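Local atomic coordinates of UDP-galactopyranose mutase (Deinococcus radiodurans, PDB entry 3HE3), a protein that probably interconverts UDP-galactopyranose and UDP-galactofuranose as an FAD-dependent mutase, with the flavin and the nucleotide bound in neighbouring sites. Residues Tyr107-Leu112 / Arg208-Thr213; Ile122-Asp127 / Val199-Asn204; Gln288-Gly293 / Thr304-Phe309. All coordinates share one frame; numbering follows the deposited sequence.

Contact 1 (Tyr107-Leu112 / Arg208-Thr213). With UDP (uridine-5'-diphosphate), chain S.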
loop_
_atom_site.group_PDB
_atom_site.type_symbol
_atom_site.label_atom_id
_atom_site.label_comp_id
_atom_site.label_asym_id
_atom_site.label_seq_id
_atom_site.Cartn_x
_atom_site.Cartn_y
_atom_site.Cartn_z
ATOM N N TYR E 107 9.081 -16.376 15.144
ATOM C CA TYR E 107 8.857 -15.497 16.278
ATOM C C TYR E 107 7.837 -16.093 17.223
ATOM O O TYR E 107 6.759 -16.519 16.811
ATOM C CB TYR E 107 8.414 -14.111 15.805
ATOM C CG TYR E 107 7.889 -13.218 16.899
ATOM C CD1 TYR E 107 8.744 -12.650 17.832
ATOM C CD2 TYR E 107 6.534 -12.928 16.988
ATOM C CE1 TYR E 107 8.258 -11.822 18.841
ATOM C CE2 TYR E 107 6.039 -12.102 17.987
ATOM C CZ TYR E 107 6.906 -11.554 18.909
ATOM O OH TYR E 107 6.415 -10.736 19.899
ATOM N N GLN E 108 8.199 -16.136 18.497
ATOM C CA GLN E 108 7.297 -16.615 19.524
ATOM C C GLN E 108 6.961 -15.478 20.475
ATOM O O GLN E 108 7.782 -15.062 21.292
ATOM C CB GLN E 108 7.899 -17.818 20.253
ATOM C CG GLN E 108 8.074 -19.026 19.343
ATOM C CD GLN E 108 8.731 -20.204 20.033
ATOM O OE1 GLN E 108 9.577 -20.036 20.916
ATOM N NE2 GLN E 108 8.352 -21.411 19.627
ATOM N N HIS E 109 5.738 -14.980 20.339
ATOM C CA HIS E 109 5.244 -13.843 21.102
ATOM C C HIS E 109 5.369 -14.070 22.605
ATOM O O HIS E 109 5.207 -15.188 23.086
ATOM C CB HIS E 109 3.783 -13.590 20.728
ATOM C CG HIS E 109 3.273 -12.242 21.128
ATOM N ND1 HIS E 109 3.872 -11.068 20.717
ATOM C CD2 HIS E 109 2.209 -11.876 21.878
ATOM C CE1 HIS E 109 3.205 -10.040 21.207
ATOM N NE2 HIS E 109 2.189 -10.503 21.915
ATOM N N ARG E 110 5.660 -13.004 23.344
ATOM C CA ARG E 110 5.732 -13.079 24.802
ATOM C C ARG E 110 5.119 -11.842 25.449
ATOM O O ARG E 110 5.473 -10.712 25.110
ATOM C CB ARG E 110 7.173 -13.258 25.274
ATOM C CG ARG E 110 7.699 -14.671 25.128
ATOM C CD ARG E 110 9.108 -14.774 25.666
ATOM N NE ARG E 110 9.592 -16.149 25.685
ATOM C CZ ARG E 110 10.025 -16.802 24.614
ATOM N NH1 ARG E 110 10.024 -16.208 23.428
ATOM N NH2 ARG E 110 10.453 -18.054 24.727
ATOM N N VAL E 111 4.207 -12.063 26.386
ATOM C CA VAL E 111 3.478 -10.971 27.013
ATOM C C VAL E 111 3.760 -10.869 28.512
ATOM O O VAL E 111 3.752 -11.867 29.230
ATOM C CB VAL E 111 1.964 -11.118 26.780
ATOM C CG1 VAL E 111 1.195 -10.068 27.566
ATOM C CG2 VAL E 111 1.649 -11.026 25.286
ATOM N N LEU E 112 4.025 -9.650 28.972
ATOM C CA LEU E 112 4.176 -9.368 30.394
ATOM C C LEU E 112 2.947 -8.626 30.904
ATOM O O LEU E 112 2.370 -7.802 30.195
ATOM C CB LEU E 112 5.424 -8.527 30.641
ATOM C CG LEU E 112 6.706 -9.226 31.094
ATOM C CD1 LEU E 112 6.598 -10.733 30.960
ATOM C CD2 LEU E 112 7.864 -8.699 30.268
ATOM N N ARG E 208 5.839 -18.278 26.621
ATOM C CA ARG E 208 5.234 -17.867 25.356
ATOM C C ARG E 208 3.727 -17.751 25.532
ATOM O O ARG E 208 3.126 -18.514 26.282
ATOM C CB ARG E 208 5.542 -18.850 24.220
ATOM C CG ARG E 208 6.990 -19.272 24.085
ATOM C CD ARG E 208 7.114 -20.770 24.276
ATOM N NE ARG E 208 6.900 -21.518 23.039
ATOM C CZ ARG E 208 6.533 -22.796 22.992
ATOM N NH1 ARG E 208 6.315 -23.472 24.112
ATOM N NH2 ARG E 208 6.369 -23.398 21.822
ATOM N N TYR E 209 3.117 -16.796 24.844
ATOM C CA TYR E 209 1.672 -16.626 24.915
ATOM C C TYR E 209 0.974 -17.753 24.149
ATOM O O TYR E 209 -0.191 -18.061 24.402
ATOM C CB TYR E 209 1.274 -15.255 24.365
ATOM C CG TYR E 209 -0.020 -14.700 24.926
ATOM C CD1 TYR E 209 -0.140 -14.383 26.275
ATOM C CD2 TYR E 209 -1.112 -14.467 24.100
ATOM C CE1 TYR E 209 -1.323 -13.866 26.788
ATOM C CE2 TYR E 209 -2.293 -13.950 24.601
ATOM C CZ TYR E 209 -2.394 -13.650 25.944
ATOM O OH TYR E 209 -3.575 -13.135 26.437
ATOM N N PHE E 210 1.698 -18.366 23.216
ATOM C CA PHE E 210 1.198 -19.522 22.473
ATOM C C PHE E 210 2.184 -20.687 22.548
ATOM O O PHE E 210 3.400 -20.485 22.519
ATOM C CB PHE E 210 0.964 -19.164 21.000
ATOM C CG PHE E 210 0.247 -17.864 20.796
ATOM C CD1 PHE E 210 0.931 -16.747 20.339
ATOM C CD2 PHE E 210 -1.111 -17.748 21.066
ATOM C CE1 PHE E 210 0.277 -15.534 20.152
ATOM C CE2 PHE E 210 -1.773 -16.536 20.879
ATOM C CZ PHE E 210 -1.075 -15.429 20.422
ATOM N N ALA E 211 1.662 -21.906 22.647
ATOM C CA ALA E 211 2.498 -23.099 22.552
ATOM C C ALA E 211 2.183 -23.850 21.264
ATOM O O ALA E 211 2.355 -25.065 21.182
ATOM C CB ALA E 211 2.311 -24.007 23.768
ATOM N N ASP E 212 1.719 -23.113 20.259
ATOM C CA ASP E 212 1.409 -23.690 18.960
ATOM C C ASP E 212 2.672 -24.210 18.288
ATOM O O ASP E 212 3.782 -23.835 18.655
ATOM C CB ASP E 212 0.734 -22.655 18.057
ATOM C CG ASP E 212 -0.604 -22.191 18.596
ATOM O OD1 ASP E 212 -1.474 -21.809 17.782
ATOM O OD2 ASP E 212 -0.791 -22.211 19.832
ATOM N N THR E 213 2.494 -25.071 17.295
ATOM C CA THR E 213 3.621 -25.705 16.626
ATOM C C THR E 213 4.302 -24.763 15.643
ATOM O O THR E 213 5.527 -24.733 15.542
ATOM C CB THR E 213 3.183 -26.999 15.912
ATOM O OG1 THR E 213 2.997 -28.032 16.888
ATOM C CG2 THR E 213 4.237 -27.439 14.901
HETATM N N1 UDP S . -7.459 -11.960 29.878
HETATM C C2 UDP S . -7.289 -11.440 31.147
HETATM N N3 UDP S . -6.047 -11.009 31.562
HETATM C C4 UDP S . -4.964 -11.091 30.711
HETATM C C5 UDP S . -5.139 -11.616 29.433
HETATM C C6 UDP S . -6.377 -12.129 29.060
HETATM O O2 UDP S . -8.248 -11.360 31.915
HETATM O O4 UDP S . -3.853 -10.703 31.085
HETATM C "C1'" UDP S . -8.796 -12.415 29.455
HETATM C "C2'" UDP S . -9.556 -11.236 28.877
HETATM O "O2'" UDP S . -10.906 -11.301 29.273
HETATM C "C3'" UDP S . -9.438 -11.434 27.381
HETATM C "C4'" UDP S . -9.336 -12.942 27.251
HETATM O "O4'" UDP S . -8.683 -13.380 28.425
HETATM O "O3'" UDP S . -10.566 -10.926 26.713
HETATM C "C5'" UDP S . -8.578 -13.381 26.004
HETATM O "O5'" UDP S . -7.381 -12.650 25.868
HETATM P PA UDP S . -6.622 -12.655 24.450
HETATM O O1A UDP S . -6.348 -14.054 24.042
HETATM O O2A UDP S . -5.368 -11.868 24.503
HETATM O O3A UDP S . -7.705 -12.031 23.436
HETATM P PB UDP S . -7.359 -10.847 22.402
HETATM O O1B UDP S . -7.650 -9.541 23.028
HETATM O O2B UDP S . -8.169 -11.020 21.174
HETATM O O3B UDP S . -5.924 -10.907 22.055
HETATM O O HOH W 1 6.575 -22.692 17.600
#
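The wall of the nucleotide site next to the diphosphate is made here, where H109 and V111, in the segment that leads into strand 111-115, come together with Y209 from the loop before strand 214-218. One backbone bond ties the two pieces: Y209 N donates to H109 O at 3.2 Å, nearly straight at 167°. Beyond it, V111 lays its CG2 over one face of the Y209 ring, 4.2 Å from the centroid, a CH-pi contact. The Y209 side chain swings away from its own backbone N (chi1 -154°), which carries the hydroxyl out to the ligand; OH donates to UDP O2A at 2.9 Å, with the oxygen near the ring plane. A phenylalanine here would probably keep the packing on V111 but leave O2A without this donor. On the other flank, F210 CE1 touches H109 CB at 4.1 Å, and the imidazole ND1 is hydrogen-bonded to Y107 OH at 2.7 Å, which restrains the ring's rotation. Further out, R208 CG sits over one face of the R110 guanidinium, 3.7 Å from NH2. The charged ends do not meet; R208 NH1 forms a salt bridge with D206, and R110 NE is hydrogen-bonded to N207 OD1. A tyrosine hydroxyl on the alpha-phosphate, backed by a valine methyl, belongs to the UDP pocket of the galactopyranose mutases.

Contact 2 (Ile122-Asp127 / Val199-Asn204). With UDP (uridine-5'-diphosphate), chain S.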
loop_
_atom_site.group_PDB
_atom_site.type_symbol
_atom_site.label_atom_id
_atom_site.label_comp_id
_atom_site.label_asym_id
_atom_site.label_seq_id
_atom_site.Cartn_x
_atom_site.Cartn_y
_atom_site.Cartn_z
ATOM N N ILE E 122 2.361 -13.786 31.660
ATOM C CA ILE E 122 0.978 -14.192 31.470
ATOM C C ILE E 122 0.979 -14.914 30.128
ATOM O O ILE E 122 1.525 -14.402 29.156
ATOM C CB ILE E 122 0.017 -12.975 31.461
ATOM C CG1 ILE E 122 -1.446 -13.421 31.407
ATOM C CG2 ILE E 122 0.343 -12.019 30.316
ATOM C CD1 ILE E 122 -2.103 -13.532 32.771
ATOM N N PRO E 123 0.406 -16.126 30.064
ATOM C CA PRO E 123 -0.339 -16.876 31.084
ATOM C C PRO E 123 0.446 -17.107 32.372
ATOM O O PRO E 123 1.672 -17.190 32.354
ATOM C CB PRO E 123 -0.597 -18.222 30.401
ATOM C CG PRO E 123 -0.498 -17.941 28.946
ATOM C CD PRO E 123 0.574 -16.910 28.831
ATOM N N ILE E 124 -0.275 -17.207 33.480
ATOM C CA ILE E 124 0.321 -17.502 34.771
ATOM C C ILE E 124 1.105 -18.805 34.699
ATOM O O ILE E 124 0.614 -19.800 34.174
ATOM C CB ILE E 124 -0.770 -17.618 35.859
ATOM C CG1 ILE E 124 -1.543 -16.299 35.984
ATOM C CG2 ILE E 124 -0.160 -18.021 37.198
ATOM C CD1 ILE E 124 -2.784 -16.396 36.842
ATOM N N ASN E 125 2.329 -18.793 35.216
ATOM C CA ASN E 125 3.136 -20.009 35.297
ATOM C C ASN E 125 3.922 -20.082 36.603
ATOM O O ASN E 125 3.719 -19.261 37.497
ATOM C CB ASN E 125 4.069 -20.139 34.085
ATOM C CG ASN E 125 5.139 -19.061 34.045
ATOM O OD1 ASN E 125 5.812 -18.801 35.040
ATOM N ND2 ASN E 125 5.310 -18.440 32.885
ATOM N N LEU E 126 4.815 -21.063 36.711
ATOM C CA LEU E 126 5.600 -21.257 37.929
ATOM C C LEU E 126 6.272 -19.954 38.364
ATOM O O LEU E 126 6.224 -19.574 39.538
ATOM C CB LEU E 126 6.664 -22.338 37.710
ATOM C CG LEU E 126 7.055 -23.222 38.902
ATOM C CD1 LEU E 126 8.507 -23.665 38.787
ATOM C CD2 LEU E 126 6.825 -22.518 40.229
ATOM N N ASP E 127 6.894 -19.272 37.409
ATOM C CA ASP E 127 7.642 -18.055 37.702
ATOM C C ASP E 127 6.739 -16.926 38.192
ATOM O O ASP E 127 7.124 -16.177 39.087
ATOM C CB ASP E 127 8.467 -17.613 36.485
ATOM C CG ASP E 127 9.560 -18.618 36.122
ATOM O OD1 ASP E 127 10.227 -19.131 37.045
ATOM O OD2 ASP E 127 9.755 -18.894 34.915
ATOM N N VAL E 199 -6.722 -18.036 27.715
ATOM C CA VAL E 199 -5.443 -17.873 28.400
ATOM C C VAL E 199 -5.299 -18.875 29.540
ATOM O O VAL E 199 -5.508 -18.538 30.703
ATOM C CB VAL E 199 -5.286 -16.451 28.969
ATOM C CG1 VAL E 199 -3.917 -16.289 29.626
ATOM C CG2 VAL E 199 -5.494 -15.416 27.873
ATOM N N PRO E 200 -4.919 -20.112 29.206
ATOM C CA PRO E 200 -4.820 -21.219 30.161
ATOM C C PRO E 200 -3.666 -21.028 31.144
ATOM O O PRO E 200 -2.638 -20.469 30.775
ATOM C CB PRO E 200 -4.525 -22.400 29.241
ATOM C CG PRO E 200 -3.626 -21.771 28.213
ATOM C CD PRO E 200 -4.382 -20.501 27.891
ATOM N N THR E 201 -3.837 -21.486 32.380
ATOM C CA THR E 201 -2.768 -21.405 33.369
ATOM C C THR E 201 -1.756 -22.522 33.133
ATOM O O THR E 201 -2.104 -23.574 32.595
ATOM C CB THR E 201 -3.317 -21.499 34.809
ATOM O OG1 THR E 201 -4.239 -20.429 35.047
ATOM C CG2 THR E 201 -2.185 -21.411 35.824
ATOM N N ARG E 202 -0.505 -22.286 33.522
ATOM C CA ARG E 202 0.540 -23.299 33.407
ATOM C C ARG E 202 1.178 -23.575 34.761
ATOM O O ARG E 202 1.040 -22.789 35.697
ATOM C CB ARG E 202 1.621 -22.850 32.421
ATOM C CG ARG E 202 1.151 -22.757 30.983
ATOM C CD ARG E 202 2.160 -22.026 30.121
ATOM N NE ARG E 202 1.629 -21.754 28.789
ATOM C CZ ARG E 202 2.107 -20.827 27.968
ATOM N NH1 ARG E 202 3.133 -20.071 28.343
ATOM N NH2 ARG E 202 1.556 -20.651 26.773
ATOM N N THR E 203 1.877 -24.700 34.859
ATOM C CA THR E 203 2.632 -25.028 36.065
ATOM C C THR E 203 4.112 -25.250 35.739
ATOM O O THR E 203 4.927 -25.523 36.622
ATOM C CB THR E 203 2.053 -26.261 36.778
ATOM O OG1 THR E 203 1.840 -27.308 35.823
ATOM C CG2 THR E 203 0.729 -25.917 37.438
ATOM N N ASN E 204 4.446 -25.132 34.459
ATOM C CA ASN E 204 5.833 -25.165 34.026
ATOM C C ASN E 204 6.368 -23.742 33.944
ATOM O O ASN E 204 5.766 -22.814 34.491
ATOM C CB ASN E 204 5.961 -25.861 32.671
ATOM C CG ASN E 204 5.156 -25.172 31.586
ATOM O OD1 ASN E 204 4.729 -24.027 31.741
ATOM N ND2 ASN E 204 4.953 -25.866 30.473
HETATM N N1 UDP S . -7.459 -11.960 29.878
HETATM C C2 UDP S . -7.289 -11.440 31.147
HETATM N N3 UDP S . -6.047 -11.009 31.562
HETATM C C4 UDP S . -4.964 -11.091 30.711
HETATM C C5 UDP S . -5.139 -11.616 29.433
HETATM C C6 UDP S . -6.377 -12.129 29.060
HETATM O O2 UDP S . -8.248 -11.360 31.915
HETATM O O4 UDP S . -3.853 -10.703 31.085
HETATM C "C1'" UDP S . -8.796 -12.415 29.455
HETATM C "C2'" UDP S . -9.556 -11.236 28.877
HETATM O "O2'" UDP S . -10.906 -11.301 29.273
HETATM C "C3'" UDP S . -9.438 -11.434 27.381
HETATM C "C4'" UDP S . -9.336 -12.942 27.251
HETATM O "O4'" UDP S . -8.683 -13.380 28.425
HETATM O "O3'" UDP S . -10.566 -10.926 26.713
HETATM C "C5'" UDP S . -8.578 -13.381 26.004
HETATM O "O5'" UDP S . -7.381 -12.650 25.868
HETATM P PA UDP S . -6.622 -12.655 24.450
HETATM O O1A UDP S . -6.348 -14.054 24.042
HETATM O O2A UDP S . -5.368 -11.868 24.503
HETATM O O3A UDP S . -7.705 -12.031 23.436
HETATM P PB UDP S . -7.359 -10.847 22.402
HETATM O O1B UDP S . -7.650 -9.541 23.028
HETATM O O2B UDP S . -8.169 -11.020 21.174
HETATM O O3B UDP S . -5.924 -10.907 22.055
HETATM O O HOH W 2 -3.086 -17.792 33.231
#
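R202 and P123 meet where the loop leading to helix 126-133 runs beside the loop 199-204; the two backbone runs, 122-126 and 199-204, point 25° apart. From its CB outward, R202 meets a new partner at each step. Its CB lies 3.7 Å from I124 O and also touches N125 CB. CG turns away from its own carbonyl carbon (chi1 -67°), and from there the chain runs extended to NE, carrying the guanidinium back along P123. There P123 CG sits over the centre of one face, 4.0 Å from R202 CZ, while NH1 brushes P123 CD. The head is anchored from outside as well, since NH1 bonds the carbonyl oxygen of R208; flat packing on one side and that bond together restrain its turning.

The backbones are pinned at two points. R202 N gives a 2.8 Å bond to I124 O, and L126 N gives one to N204 O at 3.0 Å, which fastens the helix start to the loop. Between them, N125 CA-H points at R202 O, almost straight at 168°. N125 is the N-cap of the helix, its OD1 accepting a weak bond from D127 N.

At the other end P123 CG rests on V199 CG1, 3.9 Å away. The second methyl of V199, CG2, comes within 3.6 Å of UDP C6, and I122 CG1 lies 3.6 Å from UDP O4. One end of the contact thus borders the uracil in the UDP site; the other holds the capped N-terminus of helix 126-133.

Contact 3 (Gln288-Gly293 / Thr304-Phe309). With UDP (uridine-5'-diphosphate), chain S.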
loop_
_atom_site.group_PDB
_atom_site.type_symbol
_atom_site.label_atom_id
_atom_site.label_comp_id
_atom_site.label_asym_id
_atom_site.label_seq_id
_atom_site.Cartn_x
_atom_site.Cartn_y
_atom_site.Cartn_z
ATOM N N GLN E 288 14.048 1.081 21.663
ATOM C CA GLN E 288 13.189 0.134 22.355
ATOM C C GLN E 288 12.470 0.757 23.545
ATOM O O GLN E 288 13.087 1.424 24.376
ATOM C CB GLN E 288 14.000 -1.075 22.814
ATOM C CG GLN E 288 13.174 -2.324 22.996
ATOM C CD GLN E 288 13.967 -3.449 23.620
ATOM O OE1 GLN E 288 14.474 -4.325 22.921
ATOM N NE2 GLN E 288 14.088 -3.425 24.940
ATOM N N LEU E 289 11.164 0.520 23.625
ATOM C CA LEU E 289 10.339 1.081 24.688
ATOM C C LEU E 289 9.906 0.020 25.704
ATOM O O LEU E 289 9.986 0.248 26.910
ATOM C CB LEU E 289 9.116 1.785 24.094
ATOM C CG LEU E 289 8.234 2.539 25.089
ATOM C CD1 LEU E 289 9.032 3.633 25.768
ATOM C CD2 LEU E 289 7.003 3.113 24.396
ATOM N N LEU E 290 9.451 -1.133 25.213
ATOM C CA LEU E 290 9.001 -2.231 26.075
ATOM C C LEU E 290 10.024 -3.362 26.111
ATOM O O LEU E 290 10.837 -3.487 25.196
ATOM C CB LEU E 290 7.670 -2.796 25.578
ATOM C CG LEU E 290 6.619 -1.800 25.099
ATOM C CD1 LEU E 290 5.313 -2.516 24.802
ATOM C CD2 LEU E 290 6.413 -0.720 26.139
ATOM N N PRO E 291 9.979 -4.195 27.164
ATOM C CA PRO E 291 10.819 -5.396 27.268
ATOM C C PRO E 291 10.339 -6.504 26.332
ATOM O O PRO E 291 11.148 -7.293 25.848
ATOM C CB PRO E 291 10.628 -5.847 28.722
ATOM C CG PRO E 291 9.960 -4.701 29.425
ATOM C CD PRO E 291 9.176 -3.981 28.377
ATOM N N THR E 292 9.030 -6.569 26.100
ATOM C CA THR E 292 8.453 -7.549 25.182
ATOM C C THR E 292 7.601 -6.871 24.125
ATOM O O THR E 292 7.518 -5.646 24.068
ATOM C CB THR E 292 7.557 -8.576 25.901
ATOM O OG1 THR E 292 6.911 -7.955 27.021
ATOM C CG2 THR E 292 8.370 -9.757 26.381
ATOM N N GLY E 293 6.956 -7.685 23.295
ATOM C CA GLY E 293 6.066 -7.183 22.267
ATOM C C GLY E 293 4.851 -6.500 22.864
ATOM O O GLY E 293 4.383 -5.491 22.340
ATOM N N THR E 304 -5.860 -1.403 27.724
ATOM C CA THR E 304 -5.696 -2.774 28.185
ATOM C C THR E 304 -4.247 -3.201 28.063
ATOM O O THR E 304 -3.770 -4.023 28.842
ATOM C CB THR E 304 -6.560 -3.749 27.372
ATOM O OG1 THR E 304 -6.429 -3.451 25.977
ATOM C CG2 THR E 304 -8.018 -3.628 27.772
ATOM N N ARG E 305 -3.545 -2.628 27.089
ATOM C CA ARG E 305 -2.196 -3.070 26.773
ATOM C C ARG E 305 -1.481 -2.149 25.793
ATOM O O ARG E 305 -2.113 -1.387 25.062
ATOM C CB ARG E 305 -2.256 -4.469 26.176
ATOM C CG ARG E 305 -3.220 -4.566 25.012
ATOM C CD ARG E 305 -3.410 -5.997 24.578
ATOM N NE ARG E 305 -4.190 -6.085 23.350
ATOM C CZ ARG E 305 -4.576 -7.229 22.795
ATOM N NH1 ARG E 305 -4.255 -8.384 23.364
ATOM N NH2 ARG E 305 -5.287 -7.217 21.675
ATOM N N VAL E 306 -0.153 -2.239 25.794
ATOM C CA VAL E 306 0.694 -1.538 24.841
ATOM C C VAL E 306 1.468 -2.575 24.051
ATOM O O VAL E 306 1.961 -3.551 24.616
ATOM C CB VAL E 306 1.751 -0.669 25.540
ATOM C CG1 VAL E 306 2.104 0.536 24.676
ATOM C CG2 VAL E 306 1.286 -0.255 26.919
ATOM N N SER E 307 1.590 -2.359 22.748
ATOM C CA SER E 307 2.364 -3.255 21.905
ATOM C C SER E 307 3.461 -2.491 21.179
ATOM O O SER E 307 3.268 -1.336 20.791
ATOM C CB SER E 307 1.456 -3.961 20.897
ATOM O OG SER E 307 0.590 -4.873 21.546
ATOM N N GLU E 308 4.614 -3.134 21.002
ATOM C CA GLU E 308 5.720 -2.522 20.273
ATOM C C GLU E 308 6.055 -3.349 19.038
ATOM O O GLU E 308 6.575 -4.461 19.141
ATOM C CB GLU E 308 6.945 -2.372 21.172
ATOM C CG GLU E 308 8.015 -1.464 20.590
ATOM C CD GLU E 308 9.162 -1.231 21.548
ATOM O OE1 GLU E 308 10.045 -0.409 21.229
ATOM O OE2 GLU E 308 9.179 -1.868 22.621
ATOM N N PHE E 309 5.764 -2.789 17.869
ATOM C CA PHE E 309 5.801 -3.549 16.624
ATOM C C PHE E 309 7.170 -4.107 16.226
ATOM O O PHE E 309 7.243 -5.172 15.610
ATOM C CB PHE E 309 5.174 -2.740 15.486
ATOM C CG PHE E 309 3.711 -2.474 15.683
ATOM C CD1 PHE E 309 3.267 -1.223 16.075
ATOM C CD2 PHE E 309 2.780 -3.484 15.503
ATOM C CE1 PHE E 309 1.919 -0.983 16.269
ATOM C CE2 PHE E 309 1.436 -3.250 15.696
ATOM C CZ PHE E 309 1.005 -1.998 16.077
HETATM N N1 UDP S . -7.459 -11.960 29.878
HETATM C C2 UDP S . -7.289 -11.440 31.147
HETATM N N3 UDP S . -6.047 -11.009 31.562
HETATM C C4 UDP S . -4.964 -11.091 30.711
HETATM C C5 UDP S . -5.139 -11.616 29.433
HETATM C C6 UDP S . -6.377 -12.129 29.060
HETATM O O2 UDP S . -8.248 -11.360 31.915
HETATM O O4 UDP S . -3.853 -10.703 31.085
HETATM C "C1'" UDP S . -8.796 -12.415 29.455
HETATM C "C2'" UDP S . -9.556 -11.236 28.877
HETATM O "O2'" UDP S . -10.906 -11.301 29.273
HETATM C "C3'" UDP S . -9.438 -11.434 27.381
HETATM C "C4'" UDP S . -9.336 -12.942 27.251
HETATM O "O4'" UDP S . -8.683 -13.380 28.425
HETATM O "O3'" UDP S . -10.566 -10.926 26.713
HETATM C "C5'" UDP S . -8.578 -13.381 26.004
HETATM O "O5'" UDP S . -7.381 -12.650 25.868
HETATM P PA UDP S . -6.622 -12.655 24.450
HETATM O O1A UDP S . -6.348 -14.054 24.042
HETATM O O2A UDP S . -5.368 -11.868 24.503
HETATM O O3A UDP S . -7.705 -12.031 23.436
HETATM P PB UDP S . -7.359 -10.847 22.402
HETATM O O1B UDP S . -7.650 -9.541 23.028
HETATM O O2B UDP S . -8.169 -11.020 21.174
HETATM O O3B UDP S . -5.924 -10.907 22.055
#
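E308 reaches from the end of strand 305-308 into the loop of L289 and L290, which leads into strand 294-296. Strands 294-296 and 305-308 are antiparallel neighbours in the mixed sheet, and R305, which binds UDP, stands at the other end of strand 305-308.

The polar contacts come first. E308 offers its carboxylate to two successive backbone amides: L289 N donates to OE1 at 2.8 Å, L290 N to OE2 at 2.7 Å. Both arrive on the syn side, though 24° and 35° out of the carboxylate plane, and a weak bond from L289 N to OE2 adds to the grip. The side chain is stretched out, with CG opposite the backbone N (chi1 -167°), which gives it the reach to meet those amides. T320 OG1 also bonds OE1, so the buried carboxylate has a partner from strand 320-336 too. The backbone bond is E308 N to G293 O, and S307 CA-H leans on the same oxygen.

Packing adds to this. L290 runs past E308 in the opposite direction, its CG 4.0 Å from E308 CB, and CD1 goes on to V306 CB at 4.1 Å. L290 CB also lies against OE2, leucine carbon on acid oxygen, so this residue flanks the glutamate along its length.

The bond to the ligand is at the strand's start. The R305 guanidinium meets the beta-phosphate at its edge, held by a salt bridge from NE to E325; NH1 donates to UDP O3B at 3.3 Å.

How the contacts relate
Along the chain, 122-127/199-204 lies wholly between the two halves of 107-112/208-213, and 288-293/304-309 follows both. Contacts 1 and 2 have centres about 12 Å apart and touch, strands 111-115 and 118-122 being adjacent in the mixed sheet. The centre of contact 3 is about 14 Å from that of contact 1, and the two meet where T292 packs on R110 and L112; strand 294-296 separates strands 111-115 and 305-308 in that sheet. Contacts 2 and 3 are about 20 Å apart, centre to centre, with no touch. All three reach the same UDP: contact 2 at the uracil, contact 1 at the alpha-phosphate, contact 3 at the beta-phosphate. Parts distant in sequence thus line one nucleotide site.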